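Local coordinates for phosphoethanolamine N-methyltransferase 1 (Haemonchus contortus, PDB 4KRG), which probably catalyses the S-adenosylmethionine-dependent methylation of phosphoethanolamine, the first methylation step of phosphocholine biosynthesis in nematodes, at residues Val113-Ser121 and Asn145-Asp153; Phe188-Arg197 and Glu332-Thr340. All blocks are in the same frame, centred on the assembly; numbering follows the deposited sequence.

Interaction 1: Val113-Ser121 and Asn145-Asp153; sequences VHLQMDEKS and NAMRWLRAD
The indole of Trp149 lies against the loop Leu115-Met117. The terminal methyl of selenomethionine Met117 sits over one face of the six-membered ring in a CH-pi contact, CE lying 3.8 Å from the ring centroid, with the selenium farther out above the same face. The bend at chi3 (-67°) folds CE back onto the ring. The opposite face is met by Asn145 O from the preceding helical turn. At the rim, Leu115 CG packs 3.9 Å from Trp149 CH2, while Trp149 NE1 donates in the ring plane to a water at 2.7 Å.

In this Rossmann-like methyltransferase domain, the contact joins the loop entering strand 122-126 to the end of helix 136-149. Here Lys120 N donates to Arg148 O at 3.1 Å, and Ser121 N to Trp149 O at 2.7 Å. Ser121 OG turns back to Asp118 O (2.6 Å), bracing the loop.

Outside this backbone seam, Glu119 OE2 lies 3.2 Å from Arg148 NH2, over the guanidinium face; this salt bridge rests on charge, with no N-H aimed at the oxygen. Glu119 OE1 is bonded to Ser204, Lys120 NZ pairs with Asp205, and Arg151 NH1 forms a salt bridge with Asp123.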
# COMPACT_ATOMS: atom_id res chain seq x y z
N VAL A 113 13.28 5.82 -18.87
CA VAL A 113 12.33 6.32 -19.85
C VAL A 113 12.61 5.78 -21.27
O VAL A 113 11.69 5.59 -22.07
CB VAL A 113 12.28 7.86 -19.83
CG1 VAL A 113 11.46 8.41 -20.97
CG2 VAL A 113 11.72 8.33 -18.49
N HIS A 114 13.88 5.50 -21.55
CA HIS A 114 14.31 5.03 -22.88
C HIS A 114 14.56 3.53 -22.94
O HIS A 114 14.92 3.01 -23.99
CB HIS A 114 15.58 5.74 -23.31
CG HIS A 114 15.48 7.22 -23.27
ND1 HIS A 114 14.31 7.91 -23.57
CD2 HIS A 114 16.39 8.18 -22.95
CE1 HIS A 114 14.51 9.20 -23.44
NE2 HIS A 114 15.77 9.39 -23.07
N LEU A 115 14.41 2.84 -21.81
CA LEU A 115 14.70 1.41 -21.77
C LEU A 115 13.75 0.67 -22.70
O LEU A 115 12.57 1.02 -22.80
CB LEU A 115 14.58 0.88 -20.34
CG LEU A 115 14.94 -0.59 -20.13
CD1 LEU A 115 16.32 -0.87 -20.68
CD2 LEU A 115 14.87 -0.97 -18.65
N GLN A 116 14.27 -0.31 -23.42
CA GLN A 116 13.45 -1.15 -24.28
C GLN A 116 13.93 -2.59 -24.21
O GLN A 116 15.13 -2.85 -24.23
CB GLN A 116 13.49 -0.65 -25.73
CG GLN A 116 12.80 0.68 -25.95
CD GLN A 116 12.52 0.97 -27.41
OE1 GLN A 116 11.85 0.19 -28.09
NE2 GLN A 116 13.02 2.10 -27.89
N MSE A 117 12.99 -3.51 -24.11
CA MSE A 117 13.29 -4.94 -24.08
C MSE A 117 12.18 -5.68 -24.78
O MSE A 117 11.09 -5.13 -24.99
CB MSE A 117 13.40 -5.44 -22.64
CG MSE A 117 14.76 -5.27 -22.02
SE MSE A 117 14.72 -5.89 -20.19
CE MSE A 117 13.53 -4.52 -19.49
N ASP A 118 12.44 -6.93 -25.14
CA ASP A 118 11.44 -7.72 -25.85
C ASP A 118 10.17 -7.93 -25.03
O ASP A 118 10.18 -7.81 -23.80
CB ASP A 118 12.02 -9.07 -26.28
CG ASP A 118 13.09 -8.94 -27.34
OD1 ASP A 118 13.11 -7.93 -28.08
OD2 ASP A 118 13.92 -9.87 -27.45
N GLU A 119 9.07 -8.24 -25.71
CA GLU A 119 7.84 -8.62 -25.03
C GLU A 119 8.09 -9.92 -24.28
O GLU A 119 8.88 -10.75 -24.74
CB GLU A 119 6.73 -8.85 -26.04
CG GLU A 119 6.47 -7.68 -26.95
CD GLU A 119 5.46 -8.01 -28.03
OE1 GLU A 119 5.33 -9.21 -28.38
OE2 GLU A 119 4.79 -7.07 -28.51
N LYS A 120 7.40 -10.08 -23.16
CA LYS A 120 7.45 -11.31 -22.38
C LYS A 120 8.89 -11.76 -22.18
O LYS A 120 9.22 -12.91 -22.43
CB LYS A 120 6.62 -12.41 -23.05
CG LYS A 120 5.18 -12.00 -23.33
CD LYS A 120 4.54 -12.91 -24.38
CE LYS A 120 3.70 -12.13 -25.39
NZ LYS A 120 3.22 -12.99 -26.51
N SER A 121 9.73 -10.84 -21.74
CA SER A 121 11.15 -11.13 -21.61
C SER A 121 11.62 -11.23 -20.16
O SER A 121 12.72 -11.69 -19.91
CB SER A 121 11.97 -10.07 -22.34
OG SER A 121 11.67 -8.78 -21.86
N ASN A 145 5.11 -0.15 -20.43
CA ASN A 145 6.31 -0.86 -20.88
C ASN A 145 6.58 -2.11 -20.05
O ASN A 145 6.88 -3.17 -20.59
CB ASN A 145 7.52 0.06 -20.85
CG ASN A 145 7.83 0.66 -22.21
OD1 ASN A 145 7.68 0.00 -23.24
ND2 ASN A 145 8.25 1.92 -22.21
N ALA A 146 6.47 -1.98 -18.73
CA ALA A 146 6.62 -3.11 -17.84
C ALA A 146 5.60 -4.18 -18.22
O ALA A 146 5.89 -5.36 -18.22
CB ALA A 146 6.41 -2.68 -16.40
N MSE A 147 4.40 -3.73 -18.56
CA MSE A 147 3.34 -4.64 -18.94
C MSE A 147 3.71 -5.41 -20.21
O MSE A 147 3.48 -6.61 -20.32
CB MSE A 147 2.06 -3.85 -19.16
CG MSE A 147 0.89 -4.71 -19.52
SE MSE A 147 0.18 -5.80 -18.07
CE MSE A 147 -1.26 -4.63 -17.51
N ARG A 148 4.30 -4.71 -21.17
CA ARG A 148 4.76 -5.32 -22.41
C ARG A 148 5.85 -6.36 -22.16
O ARG A 148 5.85 -7.43 -22.77
CB ARG A 148 5.28 -4.24 -23.35
CG ARG A 148 5.84 -4.74 -24.67
CD ARG A 148 6.47 -3.61 -25.45
NE ARG A 148 6.91 -4.05 -26.77
CZ ARG A 148 6.13 -4.10 -27.85
NH1 ARG A 148 4.85 -3.75 -27.75
NH2 ARG A 148 6.61 -4.50 -29.01
N TRP A 149 6.78 -6.04 -21.27
CA TRP A 149 7.96 -6.87 -21.00
C TRP A 149 7.66 -8.08 -20.15
O TRP A 149 8.35 -9.09 -20.23
CB TRP A 149 9.00 -6.04 -20.27
CG TRP A 149 9.43 -4.83 -21.02
CD1 TRP A 149 9.36 -4.63 -22.37
CD2 TRP A 149 9.99 -3.64 -20.46
NE1 TRP A 149 9.86 -3.39 -22.69
CE2 TRP A 149 10.25 -2.76 -21.54
CE3 TRP A 149 10.30 -3.23 -19.17
CZ2 TRP A 149 10.80 -1.49 -21.34
CZ3 TRP A 149 10.85 -1.98 -18.98
CH2 TRP A 149 11.10 -1.12 -20.06
N LEU A 150 6.64 -7.98 -19.30
CA LEU A 150 6.33 -9.07 -18.38
C LEU A 150 5.68 -10.26 -19.09
O LEU A 150 4.86 -10.09 -19.99
CB LEU A 150 5.40 -8.57 -17.27
CG LEU A 150 6.09 -7.87 -16.10
CD1 LEU A 150 5.06 -7.25 -15.17
CD2 LEU A 150 6.93 -8.88 -15.34
N ARG A 151 6.08 -11.46 -18.68
CA ARG A 151 5.34 -12.67 -19.06
C ARG A 151 4.04 -12.74 -18.26
O ARG A 151 3.92 -12.11 -17.21
CB ARG A 151 6.20 -13.91 -18.81
CG ARG A 151 7.22 -14.15 -19.90
CD ARG A 151 8.22 -15.23 -19.53
NE ARG A 151 9.47 -15.00 -20.24
CZ ARG A 151 10.61 -14.67 -19.66
NH1 ARG A 151 10.69 -14.58 -18.35
NH2 ARG A 151 11.69 -14.45 -20.40
N ALA A 152 3.06 -13.49 -18.76
CA ALA A 152 1.83 -13.73 -18.01
C ALA A 152 2.20 -14.35 -16.67
O ALA A 152 3.17 -15.10 -16.60
CB ALA A 152 0.92 -14.65 -18.78
N ASP A 153 1.43 -14.04 -15.62
CA ASP A 153 1.74 -14.39 -14.22
C ASP A 153 2.91 -13.59 -13.63
O ASP A 153 3.19 -13.71 -12.44
CB ASP A 153 2.01 -15.89 -14.03
CG ASP A 153 0.87 -16.76 -14.51
OD1 ASP A 153 -0.26 -16.25 -14.61
OD2 ASP A 153 1.11 -17.96 -14.78
O HOH W 1 10.16 -1.73 -24.86
O HOH W 2 10.26 -4.01 -27.19

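Interaction 2: Phe188-Arg197 and Glu332-Thr340; sequences FSSLYIKLLR and EYLYRTSLT
The ring of Phe188 carries the guanidinium of Arg336 over one face in a cation-pi contact, with Arg336 CZ 4.0 Å from the ring centroid. The two planes are inclined by 41°, which brings NH2 closest to the ring, near its CE1 rim. NH2 also forms a salt bridge with Asp268, so the cation is shared between ring and carboxylate. Ser190 OG lies at the edge of the Tyr333 ring, and Lys194 crosses that side chain at about a right angle, its CE 3.3 Å from Tyr333 OH. Helix 249-271 supplies hydrogen-bond partners for both hydroxyls, Gln264 for Ser190 OG and Glu263 for Tyr333 OH. Ile193 CD1 approaches Tyr335 CE2 obliquely at 3.7 Å.

Glu332 is a knob among Ser190, Ile193, Lys194 and Arg197. Its chain bends at chi2 (93°), which lays CG 3.5 Å from Ile193 CG2 and turns the carboxylate toward Arg197. Arg197 NH1 donates to Glu332 OE2 at 2.7 Å, on the syn side, somewhat above the carboxylate plane but within the guanidinium plane. Glu332 OE1 takes two waters, one of them bridging to Lys194 NZ, and the two nearby cations would probably favour the ionised acid.

Helices 189-198 and 332-345 thus form a nearly antiparallel pair, their segment axes 8.6 Å apart at 155°, with Glu332 as a single knob in a hole of helix 189-198; the pair bridges distant parts of this di-domain methyltransferase chain.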
# COMPACT_ATOMS: atom_id res chain seq x y z
N PHE A 188 0.33 10.91 -3.73
CA PHE A 188 -0.48 10.20 -2.75
C PHE A 188 -0.45 8.71 -3.06
O PHE A 188 -0.52 8.32 -4.23
CB PHE A 188 -1.93 10.67 -2.81
CG PHE A 188 -2.09 12.15 -2.70
CD1 PHE A 188 -1.27 12.90 -1.88
CD2 PHE A 188 -3.08 12.79 -3.42
CE1 PHE A 188 -1.43 14.28 -1.78
CE2 PHE A 188 -3.26 14.16 -3.32
CZ PHE A 188 -2.43 14.90 -2.50
N SER A 189 -0.37 7.88 -2.02
CA SER A 189 -0.35 6.42 -2.16
C SER A 189 -1.53 5.91 -2.96
O SER A 189 -1.41 4.95 -3.73
CB SER A 189 -0.36 5.76 -0.79
OG SER A 189 -1.38 6.31 0.02
N SER A 190 -2.68 6.54 -2.78
CA SER A 190 -3.91 6.12 -3.44
C SER A 190 -3.82 6.22 -4.97
O SER A 190 -4.45 5.45 -5.69
CB SER A 190 -5.09 6.94 -2.93
OG SER A 190 -4.80 8.32 -3.01
N LEU A 191 -3.02 7.17 -5.46
CA LEU A 191 -2.89 7.39 -6.89
C LEU A 191 -2.13 6.26 -7.58
O LEU A 191 -2.42 5.89 -8.72
CB LEU A 191 -2.18 8.72 -7.15
CG LEU A 191 -2.88 9.93 -6.56
CD1 LEU A 191 -2.20 11.21 -6.99
CD2 LEU A 191 -4.33 9.94 -6.98
N TYR A 192 -1.12 5.74 -6.89
CA TYR A 192 -0.38 4.63 -7.43
C TYR A 192 -1.29 3.41 -7.52
O TYR A 192 -1.38 2.78 -8.57
CB TYR A 192 0.85 4.35 -6.58
CG TYR A 192 1.95 5.38 -6.73
CD1 TYR A 192 2.56 5.60 -7.96
CD2 TYR A 192 2.40 6.12 -5.63
CE1 TYR A 192 3.58 6.52 -8.10
CE2 TYR A 192 3.43 7.04 -5.76
CZ TYR A 192 4.01 7.23 -7.00
OH TYR A 192 5.01 8.15 -7.14
N ILE A 193 -2.00 3.10 -6.43
CA ILE A 193 -2.90 1.95 -6.42
C ILE A 193 -3.95 2.05 -7.52
O ILE A 193 -4.16 1.11 -8.27
CB ILE A 193 -3.60 1.78 -5.05
CG1 ILE A 193 -2.58 1.65 -3.92
CG2 ILE A 193 -4.51 0.56 -5.08
CD1 ILE A 193 -3.17 1.90 -2.54
N LYS A 194 -4.61 3.20 -7.62
CA LYS A 194 -5.66 3.39 -8.61
C LYS A 194 -5.13 3.31 -10.04
O LYS A 194 -5.77 2.72 -10.91
CB LYS A 194 -6.42 4.70 -8.38
CG LYS A 194 -7.25 4.69 -7.10
CD LYS A 194 -8.18 5.90 -6.98
CE LYS A 194 -9.37 5.79 -7.92
NZ LYS A 194 -10.17 4.56 -7.66
N LEU A 195 -3.95 3.88 -10.29
CA LEU A 195 -3.36 3.81 -11.63
C LEU A 195 -3.11 2.37 -12.02
O LEU A 195 -3.45 1.95 -13.11
CB LEU A 195 -2.07 4.61 -11.71
CG LEU A 195 -1.31 4.47 -13.04
CD1 LEU A 195 -2.21 4.84 -14.21
CD2 LEU A 195 -0.06 5.32 -13.05
N LEU A 196 -2.53 1.61 -11.10
CA LEU A 196 -2.22 0.21 -11.36
C LEU A 196 -3.48 -0.59 -11.71
O LEU A 196 -3.49 -1.35 -12.67
CB LEU A 196 -1.49 -0.39 -10.16
CG LEU A 196 -0.05 0.10 -9.97
CD1 LEU A 196 0.45 -0.16 -8.55
CD2 LEU A 196 0.86 -0.59 -10.97
N ARG A 197 -4.54 -0.38 -10.94
CA ARG A 197 -5.79 -1.10 -11.14
C ARG A 197 -6.49 -0.68 -12.42
O ARG A 197 -7.24 -1.46 -13.00
CB ARG A 197 -6.73 -0.90 -9.94
CG ARG A 197 -6.21 -1.47 -8.62
CD ARG A 197 -7.23 -1.31 -7.51
NE ARG A 197 -8.38 -2.19 -7.69
CZ ARG A 197 -9.55 -2.05 -7.07
NH1 ARG A 197 -9.74 -1.05 -6.22
NH2 ARG A 197 -10.53 -2.91 -7.30
N GLU A 332 -9.15 2.98 -1.63
CA GLU A 332 -7.86 3.66 -1.79
C GLU A 332 -7.79 5.04 -1.14
O GLU A 332 -6.81 5.36 -0.47
CB GLU A 332 -7.49 3.78 -3.27
CG GLU A 332 -7.23 2.46 -3.97
CD GLU A 332 -8.47 1.90 -4.66
OE1 GLU A 332 -9.60 2.25 -4.26
OE2 GLU A 332 -8.31 1.11 -5.62
N TYR A 333 -8.82 5.85 -1.34
CA TYR A 333 -8.81 7.23 -0.86
C TYR A 333 -8.88 7.27 0.65
O TYR A 333 -8.33 8.17 1.28
CB TYR A 333 -9.99 8.01 -1.42
CG TYR A 333 -9.92 8.27 -2.91
CD1 TYR A 333 -8.72 8.59 -3.53
CD2 TYR A 333 -11.06 8.19 -3.69
CE1 TYR A 333 -8.67 8.83 -4.89
CE2 TYR A 333 -11.02 8.43 -5.04
CZ TYR A 333 -9.82 8.75 -5.64
OH TYR A 333 -9.78 8.98 -7.00
N LEU A 334 -9.58 6.30 1.22
CA LEU A 334 -9.80 6.26 2.66
C LEU A 334 -8.58 5.63 3.35
O LEU A 334 -8.21 6.02 4.45
CB LEU A 334 -11.10 5.52 2.97
CG LEU A 334 -12.27 6.04 2.12
CD1 LEU A 334 -13.57 5.33 2.41
CD2 LEU A 334 -12.45 7.53 2.30
N TYR A 335 -7.94 4.70 2.66
CA TYR A 335 -6.67 4.14 3.12
C TYR A 335 -5.62 5.24 3.23
O TYR A 335 -4.89 5.31 4.22
CB TYR A 335 -6.23 3.02 2.17
CG TYR A 335 -4.77 2.63 2.20
CD1 TYR A 335 -4.23 1.88 3.24
CD2 TYR A 335 -3.94 2.93 1.13
CE1 TYR A 335 -2.90 1.50 3.23
CE2 TYR A 335 -2.61 2.55 1.10
CZ TYR A 335 -2.09 1.83 2.15
OH TYR A 335 -0.77 1.45 2.11
N ARG A 336 -5.54 6.11 2.22
CA ARG A 336 -4.62 7.23 2.26
C ARG A 336 -4.86 8.07 3.54
O ARG A 336 -3.91 8.42 4.24
CB ARG A 336 -4.74 8.07 0.97
CG ARG A 336 -3.82 9.32 0.83
CD ARG A 336 -4.20 10.44 1.81
NE ARG A 336 -4.18 11.80 1.29
CZ ARG A 336 -3.09 12.56 1.19
NH1 ARG A 336 -1.90 12.07 1.52
NH2 ARG A 336 -3.19 13.79 0.73
N THR A 337 -6.11 8.41 3.82
CA THR A 337 -6.41 9.22 5.01
C THR A 337 -6.02 8.51 6.31
O THR A 337 -5.72 9.15 7.31
CB THR A 337 -7.88 9.65 5.10
OG1 THR A 337 -8.70 8.53 5.43
CG2 THR A 337 -8.34 10.25 3.79
N SER A 338 -6.02 7.18 6.29
CA SER A 338 -5.55 6.44 7.46
C SER A 338 -4.04 6.57 7.60
O SER A 338 -3.52 6.64 8.72
CB SER A 338 -5.96 4.97 7.39
OG SER A 338 -7.34 4.83 7.65
N LEU A 339 -3.32 6.60 6.48
CA LEU A 339 -1.88 6.84 6.51
C LEU A 339 -1.57 8.25 7.02
O LEU A 339 -0.62 8.46 7.77
CB LEU A 339 -1.22 6.60 5.14
CG LEU A 339 -1.14 5.15 4.65
CD1 LEU A 339 -0.25 5.04 3.42
CD2 LEU A 339 -0.63 4.25 5.75
N THR A 340 -2.38 9.21 6.61
CA THR A 340 -2.21 10.58 7.09
C THR A 340 -2.36 10.64 8.61
O THR A 340 -1.52 11.19 9.30
CB THR A 340 -3.20 11.52 6.40
OG1 THR A 340 -2.94 11.50 4.99
CG2 THR A 340 -3.05 12.93 6.92
O HOH W 3 -11.51 3.88 -5.36
O HOH W 4 -11.67 1.33 -5.27

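Interactions 1 and 2 follow one another along the chain; their centres are 25 Å apart and their nearest atoms about 6 Å, without touching. Strand 154-161 follows the second segment of interaction 1 after a corner at Ala152-Asp153, and the chain then reaches helix 189-198 of interaction 2. Interaction 1 is the one close to the cofactor: the Leu115 side chain is about 8 Å from the bound S-adenosylhomocysteine. Interaction 2 is nearer the centre of the chain, about 7 Å from it against 23 Å for interaction 1, and Tyr186, in the phosphoethanolamine pocket, precedes its first segment by two residues. A sodium ion lies about 3 Å from the Ser189 side chain.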